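Side-chain contacts in glycoside Hydrolase Family 43_12 (Metagenome, PDB 7JVH), which probably hydrolyses glycosidic bonds in xylose- or arabinose-containing plant polysaccharides, as other family 43 glycoside hydrolases do: residues D40-N45 and Q438-Y443; S65-G70 and D133-I138; N149-T154 and P174-D179; A445-S450 and A459-Y464; L473-E478 and T513-G518. All coordinates share one frame; numbering follows the deposited sequence.

Contact 1. Residues D40-N45 and Q438-Y443; sequences DIYAKN and QQHIKY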
# COMPACT_ATOMS: atom_id res chain seq x y z
N ASP A 40 1.04 14.93 15.02
CA ASP A 40 1.61 16.20 15.42
C ASP A 40 1.88 17.12 14.23
O ASP A 40 1.57 18.31 14.27
CB ASP A 40 2.92 15.95 16.17
CG ASP A 40 2.73 15.19 17.47
OD1 ASP A 40 1.59 15.09 17.98
OD2 ASP A 40 3.74 14.68 18.00
N ILE A 41 2.46 16.55 13.16
CA ILE A 41 2.95 17.31 12.03
C ILE A 41 1.87 18.18 11.36
O ILE A 41 2.14 19.29 10.93
CB ILE A 41 3.64 16.38 10.98
CG1 ILE A 41 4.54 17.19 10.03
CG2 ILE A 41 2.61 15.60 10.18
CD1 ILE A 41 5.80 17.70 10.70
N TYR A 42 0.65 17.65 11.27
CA TYR A 42 -0.47 18.32 10.62
C TYR A 42 -1.04 19.40 11.54
O TYR A 42 -1.40 20.49 11.06
CB TYR A 42 -1.56 17.33 10.24
CG TYR A 42 -1.07 16.22 9.33
CD1 TYR A 42 -0.53 16.52 8.10
CD2 TYR A 42 -1.14 14.88 9.72
CE1 TYR A 42 -0.08 15.53 7.26
CE2 TYR A 42 -0.69 13.87 8.88
CZ TYR A 42 -0.16 14.20 7.66
OH TYR A 42 0.29 13.22 6.81
N ALA A 43 -1.12 19.09 12.84
CA ALA A 43 -1.59 20.02 13.86
C ALA A 43 -0.69 21.25 14.00
O ALA A 43 -1.16 22.35 14.23
CB ALA A 43 -1.73 19.29 15.20
N LYS A 44 0.63 21.03 13.87
CA LYS A 44 1.65 22.07 13.95
C LYS A 44 1.87 22.86 12.65
O LYS A 44 2.52 23.89 12.69
CB LYS A 44 2.98 21.47 14.38
CG LYS A 44 3.00 20.86 15.78
CD LYS A 44 4.31 20.17 16.12
CE LYS A 44 5.48 21.01 15.60
NZ LYS A 44 6.73 20.76 16.34
N ASN A 45 1.32 22.38 11.54
CA ASN A 45 1.49 23.03 10.24
C ASN A 45 0.14 23.12 9.55
O ASN A 45 -0.12 22.37 8.61
CB ASN A 45 2.46 22.23 9.36
CG ASN A 45 3.85 22.13 9.94
OD1 ASN A 45 4.73 22.94 9.59
ND2 ASN A 45 4.08 21.12 10.80
N GLN A 438 -3.37 1.71 8.77
CA GLN A 438 -2.91 2.69 9.74
C GLN A 438 -2.29 3.83 8.93
O GLN A 438 -1.20 3.68 8.34
CB GLN A 438 -1.90 2.10 10.71
CG GLN A 438 -1.34 3.10 11.70
CD GLN A 438 -0.68 2.47 12.92
OE1 GLN A 438 -0.72 1.26 13.11
NE2 GLN A 438 -0.08 3.30 13.77
N GLN A 439 -3.00 4.97 8.89
CA GLN A 439 -2.61 6.12 8.08
C GLN A 439 -1.79 7.15 8.85
O GLN A 439 -1.30 8.10 8.26
CB GLN A 439 -3.83 6.76 7.44
CG GLN A 439 -4.43 5.90 6.35
CD GLN A 439 -5.58 6.57 5.64
OE1 GLN A 439 -6.65 6.73 6.20
NE2 GLN A 439 -5.38 6.95 4.40
N HIS A 440 -1.64 6.93 10.15
CA HIS A 440 -0.98 7.88 11.06
C HIS A 440 -0.17 7.14 12.10
O HIS A 440 -0.49 5.98 12.46
CB HIS A 440 -2.04 8.71 11.81
CG HIS A 440 -2.97 9.45 10.90
ND1 HIS A 440 -4.04 8.84 10.29
CD2 HIS A 440 -2.98 10.74 10.50
CE1 HIS A 440 -4.68 9.74 9.55
NE2 HIS A 440 -4.06 10.90 9.67
N ILE A 441 0.84 7.83 12.63
CA ILE A 441 1.64 7.31 13.74
C ILE A 441 0.80 7.35 15.01
O ILE A 441 0.80 6.41 15.81
CB ILE A 441 2.93 8.12 13.95
CG1 ILE A 441 3.74 8.20 12.65
CG2 ILE A 441 3.79 7.47 15.02
CD1 ILE A 441 4.92 9.14 12.73
N LYS A 442 0.09 8.47 15.20
CA LYS A 442 -0.82 8.66 16.33
C LYS A 442 -2.26 8.57 15.86
O LYS A 442 -2.69 9.37 15.05
CB LYS A 442 -0.60 10.02 16.97
CG LYS A 442 0.62 10.10 17.86
CD LYS A 442 0.78 11.51 18.41
CE LYS A 442 1.96 11.58 19.37
NZ LYS A 442 2.12 12.97 19.90
N TYR A 443 -2.99 7.58 16.36
CA TYR A 443 -4.39 7.41 16.02
C TYR A 443 -5.19 6.82 17.18
O TYR A 443 -4.65 6.34 18.17
CB TYR A 443 -4.58 6.60 14.71
CG TYR A 443 -4.58 5.10 14.84
CD1 TYR A 443 -5.77 4.40 15.06
CD2 TYR A 443 -3.41 4.36 14.73
CE1 TYR A 443 -5.79 3.03 15.18
CE2 TYR A 443 -3.41 2.98 14.82
CZ TYR A 443 -4.61 2.33 15.06
OH TYR A 443 -4.60 0.94 15.18
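The shortest polar bond across the contact is a salt bridge in which K442 NZ lies 2.9 Å from D40 OD1, on the syn lone pair of that oxygen. K442 NZ also lies near the other carboxylate oxygen, 3.0 Å from D40 OD2, though that bond is weak. K442 reaches the start of the short helix 40-43 with a fully extended chain (chi2 178°, chi3 177°), and its own backbone N is bonded to D39 OD1. With an alanine here, the D40 carboxylate would probably be left without its positive mate, and the one charged link between the segments lost. Well apart from the salt bridge, Y42 CE2 approaches H440 CD2 at 4.2 Å, the two rings meeting obliquely. I41 CG2 sits over the centre of one face of the Y42 ring, 3.6 Å above its plane. The H440 imidazole has its rotation fixed from both nitrogens, ND1 by Y35 OH and NE2 by G380 O. The backbone oxygen of the same residue, H440 O, receives Q438 NE2 at 3.0 Å, a bond lying in the amide plane of Q438. Residues 438-443 include the connection from strand 433-437 to strand 442-451 and the start of the latter; these strands belong to opposite sheets of the C-terminal concanavalin A-like sandwich, and the contact ties this turn to the helix that follows N-terminal strand 28-37.

Contact 2. Residues S65-G70 and D133-I138; sequences SICRKG and DTFYMI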
# COMPACT_ATOMS: atom_id res chain seq x y z
N SER A 65 2.46 4.42 -9.13
CA SER A 65 2.54 4.55 -10.56
C SER A 65 1.35 5.38 -11.03
O SER A 65 0.25 5.27 -10.49
CB SER A 65 2.51 3.17 -11.21
OG SER A 65 2.42 3.26 -12.62
N ILE A 66 1.58 6.20 -12.06
CA ILE A 66 0.61 7.17 -12.52
C ILE A 66 0.64 7.33 -14.04
O ILE A 66 1.70 7.30 -14.66
CB ILE A 66 0.83 8.54 -11.81
CG1 ILE A 66 -0.25 9.54 -12.21
CG2 ILE A 66 2.22 9.09 -12.08
CD1 ILE A 66 -0.38 10.69 -11.21
N CYS A 67 -0.55 7.47 -14.63
CA CYS A 67 -0.72 7.71 -16.04
C CYS A 67 -1.82 8.75 -16.27
O CYS A 67 -2.60 9.06 -15.36
CB CYS A 67 -1.06 6.41 -16.74
SG CYS A 67 -2.76 5.88 -16.52
N ARG A 68 -1.87 9.28 -17.50
CA ARG A 68 -2.86 10.26 -17.89
C ARG A 68 -3.53 9.91 -19.22
O ARG A 68 -2.86 9.49 -20.16
CB ARG A 68 -2.21 11.65 -18.01
CG ARG A 68 -3.17 12.76 -18.41
CD ARG A 68 -2.49 14.12 -18.37
NE ARG A 68 -3.16 15.06 -19.27
CZ ARG A 68 -2.90 16.36 -19.34
NH1 ARG A 68 -1.95 16.92 -18.59
NH2 ARG A 68 -3.59 17.11 -20.19
N LYS A 69 -4.86 10.07 -19.25
CA LYS A 69 -5.65 10.09 -20.48
C LYS A 69 -6.51 11.36 -20.46
O LYS A 69 -7.39 11.50 -19.60
CB LYS A 69 -6.53 8.85 -20.58
CG LYS A 69 -7.38 8.81 -21.84
CD LYS A 69 -8.45 7.76 -21.77
CE LYS A 69 -9.28 7.76 -23.03
NZ LYS A 69 -10.40 6.80 -22.94
N GLY A 70 -6.23 12.28 -21.39
CA GLY A 70 -6.93 13.55 -21.49
C GLY A 70 -6.84 14.37 -20.22
O GLY A 70 -5.74 14.67 -19.74
N ASP A 133 -5.87 3.23 -27.58
CA ASP A 133 -6.84 3.72 -26.60
C ASP A 133 -7.15 2.67 -25.52
O ASP A 133 -8.31 2.38 -25.22
CB ASP A 133 -8.12 4.20 -27.32
CG ASP A 133 -9.10 4.92 -26.41
OD1 ASP A 133 -8.70 5.44 -25.35
OD2 ASP A 133 -10.29 4.99 -26.78
N THR A 134 -6.08 2.11 -24.93
CA THR A 134 -6.17 0.99 -24.00
C THR A 134 -5.31 1.22 -22.79
O THR A 134 -4.19 1.71 -22.91
CB THR A 134 -5.73 -0.35 -24.65
OG1 THR A 134 -6.40 -0.52 -25.91
CG2 THR A 134 -6.07 -1.53 -23.73
N PHE A 135 -5.84 0.84 -21.62
CA PHE A 135 -5.12 0.89 -20.35
C PHE A 135 -4.45 -0.46 -20.05
O PHE A 135 -4.90 -1.51 -20.49
CB PHE A 135 -6.07 1.29 -19.21
CG PHE A 135 -6.54 2.72 -19.28
CD1 PHE A 135 -7.65 3.08 -20.07
CD2 PHE A 135 -5.91 3.71 -18.54
CE1 PHE A 135 -8.08 4.39 -20.12
CE2 PHE A 135 -6.34 5.02 -18.60
CZ PHE A 135 -7.43 5.36 -19.39
N TYR A 136 -3.36 -0.40 -19.27
CA TYR A 136 -2.51 -1.53 -18.91
C TYR A 136 -2.10 -1.39 -17.45
O TYR A 136 -1.59 -0.35 -17.04
CB TYR A 136 -1.26 -1.53 -19.78
CG TYR A 136 -1.49 -1.89 -21.23
CD1 TYR A 136 -1.79 -0.91 -22.18
CD2 TYR A 136 -1.37 -3.21 -21.65
CE1 TYR A 136 -2.00 -1.25 -23.50
CE2 TYR A 136 -1.57 -3.56 -22.99
CZ TYR A 136 -1.89 -2.57 -23.91
OH TYR A 136 -2.08 -2.89 -25.23
N MSE A 137 -2.34 -2.44 -16.66
CA MSE A 137 -1.79 -2.54 -15.32
C MSE A 137 -0.86 -3.76 -15.28
O MSE A 137 -1.33 -4.89 -15.37
CB MSE A 137 -2.91 -2.66 -14.28
CG MSE A 137 -2.50 -2.27 -12.88
SE MSE A 137 -1.28 -3.57 -12.08
CE MSE A 137 0.34 -2.57 -12.09
N ILE A 138 0.45 -3.50 -15.18
CA ILE A 138 1.45 -4.56 -15.22
C ILE A 138 2.24 -4.63 -13.90
O ILE A 138 2.71 -3.62 -13.39
CB ILE A 138 2.40 -4.38 -16.43
CG1 ILE A 138 3.28 -5.61 -16.62
CG2 ILE A 138 3.27 -3.14 -16.28
CD1 ILE A 138 4.13 -5.55 -17.88
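The ring of F135 is met at its edge by C67 SG, 4.2 Å from CE2, and obliquely, near CZ, by the methylenes of K69. The contact joins two successive blades of the five-bladed propeller typical of family 43: strand 65-69 opens the first four-stranded sheet, and strand 134-142 is the second strand of the next. The sulfur lies close to the ring plane, 82° off the normal, which makes this a Cys sulfur-aromatic contact of the edge type. Y74 meets F135 edge-to-face and the Y128 ring also packs against it, so the phenylalanine is enclosed by aromatic as well as aliphatic neighbours. K69 crosses the F135 side chain at about a right angle, with CD 3.5 Å from CZ. With CG anti to the backbone N (chi1 -180°) and the rest of the chain extended, the methylenes pass the phenylalanine and carry the ammonium on to D133. There K69 NZ and D133 OD1 form a salt bridge of 3.2 Å, weak as a hydrogen bond; the firmer partner of that oxygen is Y128 OH. D133 stands in a G1 beta bulge, where it and T134 both face N129 on the adjacent strand. Putting an alanine at K69 would probably uncover the CZ end of the F135 ring and leave D133 without its charge partner. One residue earlier, R68 bonds within its own segment, its NE 2.7 Å from G70 O.

Contact 3. Residues N149-T154 and P174-D179; sequences NMVVKT and PSLFFD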
# COMPACT_ATOMS: atom_id res chain seq x y z
N ASN A 149 5.35 -12.31 -13.23
CA ASN A 149 5.06 -11.13 -14.01
C ASN A 149 3.82 -11.30 -14.89
O ASN A 149 3.66 -12.32 -15.56
CB ASN A 149 6.30 -10.79 -14.84
CG ASN A 149 7.39 -10.16 -14.01
OD1 ASN A 149 7.12 -9.24 -13.23
ND2 ASN A 149 8.63 -10.63 -14.20
N MSE A 150 2.95 -10.28 -14.86
CA MSE A 150 1.64 -10.38 -15.49
C MSE A 150 1.09 -8.99 -15.76
O MSE A 150 1.47 -8.03 -15.09
CB MSE A 150 0.67 -11.16 -14.59
CG MSE A 150 0.36 -10.49 -13.26
SE MSE A 150 -1.21 -9.32 -13.43
CE MSE A 150 -2.46 -9.85 -12.01
N VAL A 151 0.17 -8.91 -16.73
CA VAL A 151 -0.47 -7.66 -17.09
C VAL A 151 -1.99 -7.85 -17.24
O VAL A 151 -2.44 -8.91 -17.69
CB VAL A 151 0.15 -7.05 -18.38
CG1 VAL A 151 -0.06 -7.95 -19.59
CG2 VAL A 151 -0.41 -5.66 -18.66
N VAL A 152 -2.76 -6.84 -16.83
CA VAL A 152 -4.20 -6.78 -17.06
C VAL A 152 -4.56 -5.50 -17.83
O VAL A 152 -3.83 -4.50 -17.76
CB VAL A 152 -5.00 -6.85 -15.74
CG1 VAL A 152 -4.69 -8.12 -14.96
CG2 VAL A 152 -4.72 -5.65 -14.87
N LYS A 153 -5.67 -5.55 -18.56
CA LYS A 153 -6.06 -4.50 -19.50
C LYS A 153 -7.51 -4.07 -19.33
O LYS A 153 -8.33 -4.81 -18.82
CB LYS A 153 -5.86 -4.98 -20.94
CG LYS A 153 -4.44 -5.40 -21.25
CD LYS A 153 -4.15 -5.43 -22.73
CE LYS A 153 -4.96 -6.44 -23.50
NZ LYS A 153 -4.61 -6.33 -24.94
N THR A 154 -7.81 -2.86 -19.81
CA THR A 154 -9.17 -2.32 -19.84
C THR A 154 -9.27 -1.12 -20.78
O THR A 154 -8.29 -0.43 -21.02
CB THR A 154 -9.64 -1.89 -18.44
OG1 THR A 154 -11.02 -1.50 -18.51
CG2 THR A 154 -8.84 -0.72 -17.91
N PRO A 174 8.02 -4.66 -13.66
CA PRO A 174 7.73 -4.50 -15.08
C PRO A 174 7.11 -3.14 -15.39
O PRO A 174 6.44 -2.55 -14.55
CB PRO A 174 6.70 -5.61 -15.34
CG PRO A 174 6.09 -5.87 -14.00
CD PRO A 174 7.19 -5.69 -13.01
N SER A 175 7.32 -2.65 -16.61
CA SER A 175 6.78 -1.37 -17.06
C SER A 175 6.85 -1.30 -18.58
O SER A 175 7.90 -1.52 -19.16
CB SER A 175 7.56 -0.23 -16.39
OG SER A 175 7.05 1.04 -16.71
N LEU A 176 5.72 -0.99 -19.20
CA LEU A 176 5.60 -0.91 -20.65
C LEU A 176 5.81 0.53 -21.13
O LEU A 176 5.59 1.49 -20.38
CB LEU A 176 4.22 -1.38 -21.09
CG LEU A 176 3.81 -2.79 -20.68
CD1 LEU A 176 2.30 -2.94 -20.73
CD2 LEU A 176 4.50 -3.81 -21.56
N PHE A 177 6.24 0.65 -22.39
CA PHE A 177 6.38 1.93 -23.07
C PHE A 177 5.99 1.74 -24.53
O PHE A 177 6.42 0.78 -25.18
CB PHE A 177 7.82 2.44 -22.98
CG PHE A 177 8.14 3.51 -23.98
CD1 PHE A 177 7.79 4.83 -23.75
CD2 PHE A 177 8.80 3.19 -25.17
CE1 PHE A 177 8.07 5.81 -24.69
CE2 PHE A 177 9.09 4.17 -26.11
CZ PHE A 177 8.73 5.48 -25.87
N PHE A 178 5.18 2.67 -25.05
CA PHE A 178 4.65 2.61 -26.41
C PHE A 178 5.23 3.72 -27.28
O PHE A 178 4.84 4.87 -27.15
CB PHE A 178 3.13 2.68 -26.36
CG PHE A 178 2.51 1.68 -25.43
CD1 PHE A 178 2.48 0.33 -25.77
CD2 PHE A 178 1.97 2.08 -24.21
CE1 PHE A 178 1.92 -0.60 -24.90
CE2 PHE A 178 1.40 1.15 -23.33
CZ PHE A 178 1.38 -0.19 -23.68
N ASP A 179 6.14 3.35 -28.17
CA ASP A 179 6.86 4.29 -29.05
C ASP A 179 5.96 4.84 -30.16
O ASP A 179 4.77 4.54 -30.20
CB ASP A 179 8.09 3.60 -29.65
CG ASP A 179 9.25 4.55 -29.87
OD1 ASP A 179 9.01 5.76 -30.09
OD2 ASP A 179 10.40 4.09 -29.79
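The two segments come nearest at N149 and P174, whose CA atoms are 7.2 Å apart, and then splay, so that V151 CA and L176 CA are already 9.8 Å apart and no hydrogen bond joins the segments. They belong to neighbouring blades of the beta-propeller: strand 148-154 is the third strand of one four-stranded sheet, and strand 175-178 the first of the next. At the close end the N149 amide oxygen lies against the pyrrolidine ring, with OD1 3.6 Å from P174 CG and equally far from P174 CD. This is van der Waals contact, since the polar needs of the buried amide are met elsewhere: OD1 is bonded to T140 OG1, while ND2 is bonded to both F169 O and G171 O. Three bonds thus fix the rotation of the amide and hold its oxygen against the CG-CD side of the proline, whose ring also packs on I138 and T140. Further along, V151 and L176 point toward each other, and both also touch Y209 of strand 203-210. The V151 methyl placed anti to the backbone N makes this last touch between the segments, CG2 lying 4.4 Å from L176 CD1.

Contact 4. Residues A445-S450 and A459-Y464; sequences AQTTLS and AGLICY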
# COMPACT_ATOMS: atom_id res chain seq x y z
N ALA A 445 -9.06 4.71 17.46
CA ALA A 445 -10.10 4.04 16.71
C ALA A 445 -11.00 3.32 17.68
O ALA A 445 -10.57 2.95 18.78
CB ALA A 445 -9.46 3.05 15.74
N GLN A 446 -12.25 3.13 17.27
CA GLN A 446 -13.18 2.29 18.01
C GLN A 446 -14.19 1.61 17.10
O GLN A 446 -14.48 2.09 16.00
CB GLN A 446 -13.91 3.14 19.04
CG GLN A 446 -14.53 4.40 18.47
CD GLN A 446 -15.67 4.90 19.30
OE1 GLN A 446 -15.52 5.86 20.05
NE2 GLN A 446 -16.81 4.25 19.18
N THR A 447 -14.73 0.49 17.57
CA THR A 447 -15.77 -0.24 16.87
C THR A 447 -16.86 -0.63 17.86
O THR A 447 -16.59 -0.82 19.05
CB THR A 447 -15.21 -1.50 16.14
OG1 THR A 447 -16.19 -2.00 15.23
CG2 THR A 447 -14.80 -2.60 17.12
N THR A 448 -18.09 -0.72 17.36
CA THR A 448 -19.27 -1.04 18.15
C THR A 448 -19.91 -2.26 17.53
O THR A 448 -20.12 -2.30 16.32
CB THR A 448 -20.27 0.14 18.17
OG1 THR A 448 -19.61 1.28 18.71
CG2 THR A 448 -21.47 -0.17 19.03
N LEU A 449 -20.20 -3.26 18.37
CA LEU A 449 -20.64 -4.56 17.89
C LEU A 449 -21.74 -5.13 18.76
O LEU A 449 -21.77 -4.91 19.97
CB LEU A 449 -19.47 -5.55 17.73
CG LEU A 449 -18.85 -6.20 18.97
CD1 LEU A 449 -18.40 -7.62 18.74
CD2 LEU A 449 -17.68 -5.36 19.46
N SER A 450 -22.66 -5.84 18.11
CA SER A 450 -23.69 -6.62 18.75
C SER A 450 -23.26 -8.08 18.62
O SER A 450 -23.19 -8.62 17.52
CB SER A 450 -25.04 -6.36 18.09
OG SER A 450 -25.95 -7.40 18.39
N ALA A 459 -15.38 -12.20 18.73
CA ALA A 459 -15.60 -11.01 17.91
C ALA A 459 -14.94 -9.81 18.57
O ALA A 459 -15.11 -9.60 19.78
CB ALA A 459 -17.09 -10.75 17.74
N GLY A 460 -14.17 -9.05 17.79
CA GLY A 460 -13.42 -7.95 18.34
C GLY A 460 -12.65 -7.07 17.39
O GLY A 460 -12.99 -6.94 16.23
N LEU A 461 -11.59 -6.45 17.94
CA LEU A 461 -10.86 -5.37 17.32
C LEU A 461 -9.41 -5.79 17.22
O LEU A 461 -8.85 -6.32 18.17
CB LEU A 461 -10.99 -4.11 18.21
CG LEU A 461 -10.09 -2.92 17.91
CD1 LEU A 461 -10.51 -2.22 16.62
CD2 LEU A 461 -10.13 -1.97 19.09
N ILE A 462 -8.79 -5.50 16.06
CA ILE A 462 -7.47 -6.01 15.71
C ILE A 462 -6.54 -4.91 15.21
O ILE A 462 -6.93 -4.09 14.37
CB ILE A 462 -7.56 -7.07 14.58
CG1 ILE A 462 -8.59 -8.14 14.92
CG2 ILE A 462 -6.19 -7.69 14.34
CD1 ILE A 462 -8.81 -9.14 13.83
N CYS A 463 -5.30 -4.91 15.72
CA CYS A 463 -4.17 -4.19 15.16
C CYS A 463 -3.18 -5.26 14.62
O CYS A 463 -2.67 -6.10 15.38
CB CYS A 463 -3.52 -3.30 16.22
SG CYS A 463 -4.66 -2.12 17.02
N TYR A 464 -2.91 -5.21 13.31
CA TYR A 464 -2.28 -6.28 12.55
C TYR A 464 -1.14 -5.77 11.67
O TYR A 464 -1.35 -4.93 10.80
CB TYR A 464 -3.34 -6.90 11.63
CG TYR A 464 -2.95 -8.19 10.93
CD1 TYR A 464 -2.29 -8.18 9.70
CD2 TYR A 464 -3.33 -9.42 11.45
CE1 TYR A 464 -1.96 -9.36 9.05
CE2 TYR A 464 -3.04 -10.60 10.80
CZ TYR A 464 -2.34 -10.56 9.60
OH TYR A 464 -1.98 -11.72 8.91
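The C-terminal concanavalin A-like domain is a sandwich of two antiparallel sheets, and this contact lies in the hydrophobic layer between them. Strand 442-451 comes from one sheet and strand 458-464 from the other, so no backbone hydrogen bonds join them and the meeting is mainly by side chains. T447 and L449 point toward the facing sheet from one strand, A459 and L461 from the other. The methyl of T447 does the touching for that residue: CG2 lies 4.2 Å from L461 CB, and L461 CD1 is only slightly farther from it. The hydroxyl is turned to a different purpose, OG1 being bonded to N32 O on strand 28-37 of the same sheet, so this buried threonine offers carbon to the facing sheet while its oxygen is satisfied within its own. L449 reaches farther. Its CG stands between the backbone N and the carbonyl carbon (chi1 75°), the crowded position, and from there CD1 comes within 3.5 Å of A459 CB. The same methyl also passes 4.0 Å from A459 O. The small alanine lets the leucine branch come close to the opposing backbone. F30 and I515 flank L449 in its sheet; V565 packs on A459 from its own sheet, and V519 of the facing sheet on L461. With mostly methyl and methylene groups meeting here, cohesion between the two strands probably rests on the exclusion of water and on shape, while the T447 hydroxyl bonds within its own sheet.

Contact 5. Residues L473-E478 and T513-G518; sequences LTVQTE and TPITLG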
# COMPACT_ATOMS: atom_id res chain seq x y z
N LEU A 473 -8.27 -7.82 20.67
CA LEU A 473 -9.19 -7.72 21.80
C LEU A 473 -10.53 -8.25 21.33
O LEU A 473 -11.12 -7.72 20.40
CB LEU A 473 -9.35 -6.26 22.24
CG LEU A 473 -10.33 -5.96 23.38
CD1 LEU A 473 -9.81 -6.46 24.73
CD2 LEU A 473 -10.62 -4.47 23.47
N THR A 474 -11.00 -9.32 21.98
CA THR A 474 -12.21 -10.02 21.58
C THR A 474 -13.14 -10.26 22.78
O THR A 474 -12.67 -10.54 23.89
CB THR A 474 -11.89 -11.39 20.94
OG1 THR A 474 -11.08 -12.15 21.85
CG2 THR A 474 -11.11 -11.25 19.64
N VAL A 475 -14.45 -10.12 22.54
CA VAL A 475 -15.48 -10.65 23.41
C VAL A 475 -15.56 -12.12 23.09
O VAL A 475 -15.57 -12.51 21.94
CB VAL A 475 -16.86 -9.98 23.18
CG1 VAL A 475 -17.96 -10.59 24.04
CG2 VAL A 475 -16.77 -8.49 23.40
N GLN A 476 -15.61 -12.95 24.15
CA GLN A 476 -15.76 -14.39 24.04
C GLN A 476 -16.80 -14.85 25.06
O GLN A 476 -17.29 -14.03 25.82
CB GLN A 476 -14.42 -15.07 24.30
CG GLN A 476 -13.34 -14.65 23.30
CD GLN A 476 -12.01 -15.33 23.54
OE1 GLN A 476 -11.94 -16.41 24.09
NE2 GLN A 476 -10.94 -14.67 23.12
N THR A 477 -17.13 -16.14 25.05
CA THR A 477 -18.10 -16.74 25.97
C THR A 477 -17.44 -17.84 26.80
O THR A 477 -16.62 -18.59 26.30
CB THR A 477 -19.31 -17.36 25.24
OG1 THR A 477 -19.84 -16.43 24.27
CG2 THR A 477 -20.41 -17.74 26.22
N GLU A 478 -17.81 -17.89 28.08
CA GLU A 478 -17.35 -18.90 29.04
C GLU A 478 -18.50 -19.10 30.03
O GLU A 478 -18.78 -18.23 30.84
CB GLU A 478 -16.09 -18.45 29.76
CG GLU A 478 -14.91 -18.20 28.83
CD GLU A 478 -13.62 -17.83 29.55
OE1 GLU A 478 -13.57 -17.91 30.79
OE2 GLU A 478 -12.67 -17.42 28.88
N THR A 513 -26.48 -5.90 25.67
CA THR A 513 -26.47 -4.67 24.88
C THR A 513 -25.26 -4.67 23.95
O THR A 513 -24.33 -5.44 24.16
CB THR A 513 -26.36 -3.39 25.75
OG1 THR A 513 -24.99 -3.13 26.05
CG2 THR A 513 -27.13 -3.54 27.07
N PRO A 514 -25.21 -3.78 22.93
CA PRO A 514 -24.00 -3.62 22.12
C PRO A 514 -22.83 -3.21 23.01
O PRO A 514 -23.04 -2.65 24.10
CB PRO A 514 -24.39 -2.48 21.15
CG PRO A 514 -25.87 -2.49 21.11
CD PRO A 514 -26.31 -2.90 22.48
N ILE A 515 -21.61 -3.47 22.53
CA ILE A 515 -20.39 -3.08 23.24
C ILE A 515 -19.46 -2.35 22.27
O ILE A 515 -19.45 -2.67 21.07
CB ILE A 515 -19.69 -4.30 23.87
CG1 ILE A 515 -18.50 -3.87 24.74
CG2 ILE A 515 -19.24 -5.30 22.81
CD1 ILE A 515 -17.89 -5.02 25.52
N THR A 516 -18.71 -1.38 22.78
CA THR A 516 -17.73 -0.66 21.98
C THR A 516 -16.33 -1.05 22.44
O THR A 516 -16.07 -1.08 23.65
CB THR A 516 -17.95 0.88 22.03
OG1 THR A 516 -19.07 1.23 21.21
CG2 THR A 516 -16.74 1.63 21.51
N LEU A 517 -15.46 -1.37 21.48
CA LEU A 517 -14.06 -1.62 21.75
C LEU A 517 -13.24 -0.51 21.12
O LEU A 517 -13.60 -0.00 20.05
CB LEU A 517 -13.63 -2.99 21.21
CG LEU A 517 -14.45 -4.20 21.67
CD1 LEU A 517 -13.85 -5.47 21.07
CD2 LEU A 517 -14.55 -4.28 23.20
N GLY A 518 -12.14 -0.13 21.77
CA GLY A 518 -11.32 0.98 21.34
C GLY A 518 -9.84 0.71 21.53
O GLY A 518 -9.47 -0.07 22.42
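Apolar side-chain contacts, with no hydrogen bond, join L473 and V475 to L517 and I515, which face one another across the two sheets of the C-terminal sandwich. The two leucines cross obliquely and meet at their branch ends, L473 CD2 lying 3.9 Å from L517 CD2. The same L473 methyl is 4.0 Å from L517 CB, so it lies along the leucine chain as well as at its end. L517 in turn sends CD1 to the facing backbone, 3.6 Å from L473 O. V475 and I515 slide past each other in opposite directions, touching through their CG2 methyls at 4.1 Å. For V475 this is the methyl beside the backbone N, its other one, CG1, being anti to that atom (chi1 177°). Around them, F528 and Y530 of strand 525-531 pack on L473 and L517 respectively, and L484 on V475. No polar bond crosses between the segments; within them, Q476 NE2 gives an almost straight bond to T474 OG1, 2.8 Å long and in the plane of the amide, while T513 OG1 donates to P514 O. Branched aliphatic groups thus make this part of the inter-sheet layer, and its hold is hydrophobic, with hydrogen bonding directed elsewhere.

From the N terminus, strand 28-37 enters the C-terminal sandwich before the chain builds the propeller, and contact 1 closes the long loop from 40-45 to 438-443 that holds the whole propeller. Nested inside it, in series, are contact 2, joining the first two blades, and contact 3, joining the second to the third. These two touch where M137 N is probably bonded to V152 O in the sheet of the second blade. Contacts 4 and 5 follow, also in series, closing much shorter loops between the two sandwich sheets; their centres are about 8 Å apart. Contact 1 shares strand 442-451 with contact 4. No two of the loops cross.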